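Local coordinates for protein PKS (Streptomyces albus, PDB 4OQJ) that probably catalyses carbon–carbon bond-forming condensation of acyl units as a ketosynthase of an "AT-less" type I polyketide synthase, in oxazolomycin biosynthesis, at residues A[132-137]-A[184-189]; A[198-203]-A[215-220]. One frame throughout, in Å; residues are numbered along the deposited sequence.

Contact 1: residues A[132-137]-A[184-189]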
loop_
_atom_site.group_PDB
_atom_site.type_symbol
_atom_site.label_atom_id
_atom_site.label_comp_id
_atom_site.label_asym_id
_atom_site.label_seq_id
_atom_site.Cartn_x
_atom_site.Cartn_y
_atom_site.Cartn_z
ATOM N N ILE A 132 14.583 -6.514 -3.745
ATOM C CA ILE A 132 13.328 -7.231 -3.563
ATOM C C ILE A 132 12.398 -6.481 -2.608
ATOM O O ILE A 132 12.745 -6.273 -1.437
ATOM C CB ILE A 132 13.565 -8.643 -2.991
ATOM C CG1 ILE A 132 14.638 -9.379 -3.799
ATOM C CG2 ILE A 132 12.248 -9.402 -2.943
ATOM C CD1 ILE A 132 14.911 -10.796 -3.336
ATOM N N GLY A 133 11.231 -6.091 -3.115
ATOM C CA GLY A 133 10.192 -5.456 -2.328
ATOM C C GLY A 133 9.210 -6.469 -1.772
ATOM O O GLY A 133 9.217 -7.640 -2.165
ATOM N N VAL A 134 8.363 -6.028 -0.851
ATOM C CA VAL A 134 7.319 -6.882 -0.319
ATOM C C VAL A 134 6.079 -6.088 0.066
ATOM O O VAL A 134 6.148 -5.089 0.814
ATOM C CB VAL A 134 7.820 -7.717 0.911
ATOM C CG1 VAL A 134 8.444 -6.842 1.973
ATOM C CG2 VAL A 134 6.681 -8.566 1.489
ATOM N N TYR A 135 4.941 -6.539 -0.459
ATOM C CA TYR A 135 3.629 -5.993 -0.144
ATOM C C TYR A 135 2.765 -7.098 0.455
ATOM O O TYR A 135 2.515 -8.118 -0.175
ATOM C CB TYR A 135 2.976 -5.407 -1.402
ATOM C CG TYR A 135 3.716 -4.202 -1.923
ATOM C CD1 TYR A 135 4.811 -4.325 -2.776
ATOM C CD2 TYR A 135 3.344 -2.928 -1.517
ATOM C CE1 TYR A 135 5.497 -3.183 -3.227
ATOM C CE2 TYR A 135 4.009 -1.812 -1.958
ATOM C CZ TYR A 135 5.078 -1.934 -2.802
ATOM O OH TYR A 135 5.710 -0.765 -3.202
ATOM N N ALA A 136 2.317 -6.914 1.684
ATOM C CA ALA A 136 1.618 -7.993 2.372
ATOM C C ALA A 136 0.648 -7.461 3.413
ATOM O O ALA A 136 0.822 -6.354 3.922
ATOM C CB ALA A 136 2.617 -8.921 3.023
ATOM N N GLY A 137 -0.374 -8.250 3.724
ATOM C CA GLY A 137 -1.344 -7.868 4.739
ATOM C C GLY A 137 -1.732 -9.065 5.584
ATOM O O GLY A 137 -1.685 -10.186 5.102
ATOM N N GLY A 184 13.878 -3.667 -1.011
ATOM C CA GLY A 184 12.926 -2.877 -1.775
ATOM C C GLY A 184 11.868 -2.310 -0.838
ATOM O O GLY A 184 11.939 -2.509 0.378
ATOM N N PRO A 185 10.882 -1.590 -1.383
ATOM C CA PRO A 185 9.784 -1.114 -0.539
ATOM C C PRO A 185 9.126 -2.267 0.188
ATOM O O PRO A 185 8.798 -3.272 -0.441
ATOM C CB PRO A 185 8.798 -0.497 -1.529
ATOM C CG PRO A 185 9.528 -0.352 -2.775
ATOM C CD PRO A 185 10.600 -1.386 -2.805
ATOM N N SER A 186 8.937 -2.118 1.492
ATOM C CA SER A 186 8.303 -3.137 2.298
ATOM C C SER A 186 7.129 -2.500 3.014
ATOM O O SER A 186 7.299 -1.651 3.898
ATOM C CB SER A 186 9.317 -3.744 3.265
ATOM O OG SER A 186 10.412 -4.296 2.516
ATOM N N VAL A 187 5.936 -2.883 2.594
ATOM C CA VAL A 187 4.743 -2.137 2.934
ATOM C C VAL A 187 3.620 -3.079 3.353
ATOM O O VAL A 187 3.315 -4.049 2.655
ATOM C CB VAL A 187 4.272 -1.275 1.734
ATOM C CG1 VAL A 187 3.059 -0.417 2.109
ATOM C CG2 VAL A 187 5.404 -0.382 1.250
ATOM N N SER A 188 3.011 -2.807 4.497
ATOM C CA SER A 188 1.807 -3.544 4.870
ATOM C C SER A 188 0.604 -2.863 4.237
ATOM O O SER A 188 0.395 -1.656 4.383
ATOM C CB SER A 188 1.648 -3.647 6.381
ATOM O OG SER A 188 2.763 -4.339 6.924
ATOM N N THR A 189 -0.147 -3.655 3.485
ATOM C CA THR A 189 -1.272 -3.174 2.697
ATOM C C THR A 189 -2.502 -3.978 3.093
ATOM O O THR A 189 -2.465 -5.218 3.145
ATOM C CB THR A 189 -0.990 -3.307 1.187
ATOM O OG1 THR A 189 -1.150 -4.661 0.800
ATOM C CG2 THR A 189 0.438 -2.897 0.859
#
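The ring of Y135 meets three side chains of segment 184-189. T189 CG2 lies at the ring edge, in its plane, 3.8 Å from Y135 CD2, while V187 CB and P185 CB approach obliquely. Y135 and V187 run side by side in the same direction, with Y135 CE2 3.7 Å from V187 CB. At the far end, Y135 OH comes within 3.5 Å of P185 CB and hydrogen-bonds to S206, on helix 195-209. With chi1 at 77°, T189 CG2 stands anti to the carbonyl carbon and reaches the ring; OG1 is buried with no polar partner in the model. A136 and S188 lie on the opposite face of the strand pair, together with V134 and S186. There V134 CG1 presses on S186 CB at 3.5 Å, tighter than normal contact. S186 OG bends back to donate to G184 O, from above that carbonyl's plane, and S188 OG is held by K169 O.

Between the strands runs a parallel ladder. V134 bonds to segment 184-189 through both its N and its O: N donates to P185 O (2.8 Å) in the carbonyl plane, and O receives V187 N (2.8 Å) almost head-on. A136 is bonded the same way, N to V187 O and O from T189 N, though T189 N comes in from above the A136 carbonyl plane. G184 N reaches I132 O before the second strand begins. Strand 186-190 is outermost within this chain, but S188 pairs antiparallel with a strand of the second subunit, as in other dimeric ketosynthases. The chemistry implies a buried backbone seam, lined by apolar carbon and small hydroxyls, that carries the sheet up to the dimer interface.

Contact 2: residues A[198-203]-A[215-220]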
loop_
_atom_site.group_PDB
_atom_site.type_symbol
_atom_site.label_atom_id
_atom_site.label_comp_id
_atom_site.label_asym_id
_atom_site.label_seq_id
_atom_site.Cartn_x
_atom_site.Cartn_y
_atom_site.Cartn_z
ATOM N N VAL A 198 -4.831 -6.613 -4.149
ATOM C CA VAL A 198 -4.314 -5.250 -4.024
ATOM C C VAL A 198 -2.797 -5.286 -3.795
ATOM O O VAL A 198 -2.062 -4.515 -4.406
ATOM C CB VAL A 198 -5.023 -4.473 -2.894
ATOM C CG1 VAL A 198 -4.401 -3.094 -2.691
ATOM C CG2 VAL A 198 -6.518 -4.327 -3.208
ATOM N N ALA A 199 -2.314 -6.202 -2.954
ATOM C CA ALA A 199 -0.880 -6.309 -2.725
ATOM C C ALA A 199 -0.191 -6.675 -4.036
ATOM O O ALA A 199 0.859 -6.115 -4.379
ATOM C CB ALA A 199 -0.577 -7.339 -1.650
ATOM N N VAL A 200 -0.795 -7.606 -4.781
ATOM C CA VAL A 200 -0.265 -7.983 -6.086
ATOM C C VAL A 200 -0.241 -6.760 -7.006
ATOM O O VAL A 200 0.742 -6.510 -7.704
ATOM C CB VAL A 200 -1.095 -9.128 -6.724
ATOM C CG1 VAL A 200 -0.754 -9.310 -8.199
ATOM C CG2 VAL A 200 -0.843 -10.442 -5.984
ATOM N N HIS A 201 -1.327 -5.992 -7.010
ATOM C CA HIS A 201 -1.394 -4.801 -7.849
ATOM C C HIS A 201 -0.273 -3.820 -7.513
ATOM O O HIS A 201 0.419 -3.312 -8.411
ATOM C CB HIS A 201 -2.744 -4.137 -7.687
ATOM C CG HIS A 201 -2.846 -2.800 -8.338
ATOM N ND1 HIS A 201 -3.104 -2.647 -9.681
ATOM C CD2 HIS A 201 -2.770 -1.555 -7.816
ATOM C CE1 HIS A 201 -3.185 -1.356 -9.962
ATOM N NE2 HIS A 201 -2.986 -0.672 -8.851
ATOM N N LEU A 202 -0.060 -3.559 -6.225
ATOM C CA LEU A 202 0.957 -2.577 -5.851
ATOM C C LEU A 202 2.370 -3.106 -6.123
ATOM O O LEU A 202 3.250 -2.337 -6.514
ATOM C CB LEU A 202 0.812 -2.167 -4.386
ATOM C CG LEU A 202 -0.491 -1.424 -4.067
ATOM C CD1 LEU A 202 -0.618 -1.226 -2.568
ATOM C CD2 LEU A 202 -0.569 -0.087 -4.808
ATOM N N ALA A 203 2.574 -4.405 -5.941
ATOM C CA ALA A 203 3.857 -5.026 -6.288
ATOM C C ALA A 203 4.169 -4.834 -7.777
ATOM O O ALA A 203 5.287 -4.455 -8.148
ATOM C CB ALA A 203 3.844 -6.484 -5.940
ATOM N N ALA A 215 9.572 -8.687 -6.441
ATOM C CA ALA A 215 8.676 -8.323 -5.348
ATOM C C ALA A 215 7.885 -9.520 -4.858
ATOM O O ALA A 215 7.436 -10.337 -5.662
ATOM C CB ALA A 215 7.728 -7.212 -5.797
ATOM N N LEU A 216 7.740 -9.635 -3.541
ATOM C CA LEU A 216 6.763 -10.550 -2.963
ATOM C C LEU A 216 5.435 -9.854 -2.752
ATOM O O LEU A 216 5.386 -8.672 -2.394
ATOM C CB LEU A 216 7.235 -11.114 -1.626
ATOM C CG LEU A 216 8.091 -12.367 -1.726
ATOM C CD1 LEU A 216 9.525 -11.986 -1.999
ATOM C CD2 LEU A 216 7.973 -13.188 -0.478
ATOM N N ALA A 217 4.360 -10.600 -2.955
ATOM C CA ALA A 217 3.022 -10.143 -2.622
ATOM C C ALA A 217 2.303 -11.294 -1.958
ATOM O O ALA A 217 2.366 -12.426 -2.435
ATOM C CB ALA A 217 2.269 -9.672 -3.864
ATOM N N GLY A 218 1.610 -11.027 -0.861
ATOM C CA GLY A 218 0.954 -12.104 -0.150
ATOM C C GLY A 218 0.121 -11.640 1.021
ATOM O O GLY A 218 -0.020 -10.451 1.262
ATOM N N ALA A 219 -0.432 -12.593 1.756
ATOM C CA ALA A 219 -1.328 -12.280 2.842
ATOM C C ALA A 219 -1.499 -13.499 3.715
ATOM O O ALA A 219 -1.289 -14.623 3.256
ATOM C CB ALA A 219 -2.659 -11.807 2.309
ATOM N N ALA A 220 -1.863 -13.279 4.976
ATOM C CA ALA A 220 -2.153 -14.376 5.916
ATOM C C ALA A 220 -3.402 -14.035 6.685
ATOM O O ALA A 220 -3.581 -12.898 7.079
ATOM C CB ALA A 220 -1.010 -14.586 6.881
#
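A199 O receives the helical hydrogen bond of A203 N at 2.9 Å and, from the strand side, meets A217 CB at 3.9 Å. No hydrogen bond joins the two segments; what joins them is a set of methyl contacts centred on A217. Its CB enters a shallow hollow of the helix surface bounded by A199, V200 and A203. V200 closes one border with two atoms, CA and CG2, each 3.8 Å from A217 CB; with CG1 anti to the backbone N (chi1 167°), CG2 lies beside that N, where it meets A217 CB. A203 CB, one turn beyond A199, sits between two strand methyls, 4.0 Å from A215 CB and 4.1 Å from A217 CB. A199 CB lies somewhat farther from A217 CB, at 4.3 Å.

Segments 198-203 and 215-220 run nearly antiparallel (168°), their axes 7.1 Å apart at closest, a close approach made possible by the row of alanines. L216 points to the other side of the sheet, onto A114 and L118 of helix 105-121, so the strand is packed between two helical layers. On the helix, H201 turns away from the strand; its ND1 bonds to T285 and its NE2 to D211 of the second subunit. Strand 186-190, helix 195-209 and this strand form a beta-alpha-beta crossover of the thiolase fold, and in this family the nucleophilic cysteine sits near the start of such a helix. With no hydrogen bond between the segments, the fit of small apolar groups probably sets how closely the helix lies on this strand.

How the contacts relate
Both contacts are fully buried, their centres about 7 Å apart, and both reach the second subunit. They meet along strand 132-138, which lies between strands 186-190 and 214-221: its other edge bonds to L216 through G133 O and Y135 N. Contact 1 works within the sheet and depends on backbone hydrogen bonds; contact 2 works between layers and has only small apolar groups. Y135 belongs to both environments, because its side chain also packs on A199, L202 and A203 of helix 195-209. That helix follows strand 186-190 directly in the chain, so the crossover gives contact 1 its edge strand and contact 2 both its helix and its strand.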